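Local atomic coordinates of 6-phosphogluconate dehydrogenase, NAD-binding (Geobacter metallireducens, PDB entry 3PEF), a protein that binds NADP+ and probably reduces succinic semialdehyde to gamma-hydroxybutyrate as a member of the beta-hydroxyacid dehydrogenase family. Residues G80-E83 / G84-E87. The protein carries 2 engineered substitutions. Sequence-based numbering, arbitrary orientation.
Sequences GVLE and GIGE
V81 O takes two backbone N-H groups, from G84 and I85 further along the chain. I85 N donates at 2.9 Å and lies nearly in line with the carbonyl, with a C=O...N angle of 174°. G84 N donates to V81 O, also at 2.9 Å, but sits above the carbonyl plane, 55° out of it. The two bonds span four and three residues and share one acceptor. A weak bond from E83 N to G80 O precedes them.

The tight part lies around this carbonyl. I85 CB is 3.6 Å from V81 O. With I85 CG1 anti to the backbone N (chi1 -161°), CG2 falls between that N and the carbonyl carbon and comes to 3.7 Å from V81 O. The apolar side chains meet more loosely: V81 CG1 is 4.4 Å from I85 CB. V55 of helix 54-57 touches both V81 and I85, and L82 packs on helices 68-76 and 99-111.

A water donates to L82 O at 2.7 Å and to I85 O, bridging L82 to I85 across the turn. The loose side is at E83, which is exposed; its OE2 accepts from H79 N.

The contact is a short turn leading toward strand 90-93 of the Rossmann-type domain. Its chemistry implies a turn held by backbone bonds and one water, with apolar side chains fitting it against neighbouring helices.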
loop_
_atom_site.group_PDB
_atom_site.type_symbol
_atom_site.label_atom_id
_atom_site.label_comp_id
_atom_site.label_asym_id
_atom_site.label_seq_id
_atom_site.Cartn_x
_atom_site.Cartn_y
_atom_site.Cartn_z
ATOM N N GLY A 80 -38.003 15.071 -9.033
ATOM C CA GLY A 80 -37.134 14.013 -9.511
ATOM C C GLY A 80 -37.810 12.990 -10.400
ATOM O O GLY A 80 -39.011 13.065 -10.660
ATOM N N VAL A 81 -37.020 12.023 -10.859
ATOM C CA VAL A 81 -37.503 10.993 -11.761
ATOM C C VAL A 81 -38.734 10.274 -11.191
ATOM O O VAL A 81 -39.708 10.044 -11.899
ATOM C CB VAL A 81 -36.384 9.991 -12.087
ATOM C CG1 VAL A 81 -36.950 8.723 -12.773
ATOM C CG2 VAL A 81 -35.333 10.664 -12.961
ATOM N N LEU A 82 -38.690 9.941 -9.909
ATOM C CA LEU A 82 -39.781 9.200 -9.265
ATOM C C LEU A 82 -41.114 9.971 -9.290
ATOM O O LEU A 82 -42.181 9.375 -9.383
ATOM C CB LEU A 82 -39.391 8.846 -7.823
ATOM C CG LEU A 82 -39.184 7.371 -7.445
ATOM C CD1 LEU A 82 -38.688 6.527 -8.603
ATOM C CD2 LEU A 82 -38.284 7.215 -6.224
ATOM N N GLU A 83 -41.050 11.293 -9.221
ATOM C CA GLU A 83 -42.264 12.106 -9.307
ATOM C C GLU A 83 -42.935 12.026 -10.683
ATOM O O GLU A 83 -44.121 12.333 -10.827
ATOM C CB GLU A 83 -41.955 13.566 -8.970
ATOM C CG GLU A 83 -41.636 13.839 -7.504
ATOM C CD GLU A 83 -41.623 15.332 -7.167
ATOM O OE1 GLU A 83 -42.056 16.148 -8.013
ATOM O OE2 GLU A 83 -41.187 15.691 -6.052
ATOM N N GLY A 84 -42.184 11.605 -11.695
ATOM C CA GLY A 84 -42.666 11.690 -13.061
ATOM C C GLY A 84 -42.822 10.382 -13.820
ATOM O O GLY A 84 -43.545 10.328 -14.816
ATOM N N ILE A 85 -42.138 9.334 -13.376
ATOM C CA ILE A 85 -42.172 8.073 -14.113
ATOM C C ILE A 85 -43.446 7.274 -13.808
ATOM O O ILE A 85 -44.071 7.451 -12.760
ATOM C CB ILE A 85 -40.912 7.208 -13.832
ATOM C CG1 ILE A 85 -40.724 6.148 -14.925
ATOM C CG2 ILE A 85 -40.973 6.580 -12.436
ATOM C CD1 ILE A 85 -39.338 6.145 -15.573
ATOM N N GLY A 86 -43.823 6.395 -14.733
ATOM C CA GLY A 86 -45.000 5.560 -14.569
ATOM C C GLY A 86 -45.510 5.001 -15.887
ATOM O O GLY A 86 -44.956 5.285 -16.959
ATOM N N GLU A 87 -46.563 4.191 -15.807
ATOM C CA GLU A 87 -47.203 3.647 -16.999
ATOM C C GLU A 87 -46.203 2.981 -17.947
ATOM O O GLU A 87 -46.351 3.040 -19.172
ATOM C CB GLU A 87 -47.959 4.751 -17.737
ATOM C CG GLU A 87 -48.839 5.611 -16.844
ATOM C CD GLU A 87 -49.459 6.772 -17.600
ATOM O OE1 GLU A 87 -49.029 7.928 -17.384
ATOM O OE2 GLU A 87 -50.367 6.525 -18.422
HETATM O O HOH W 1 -44.547 9.047 -10.705
#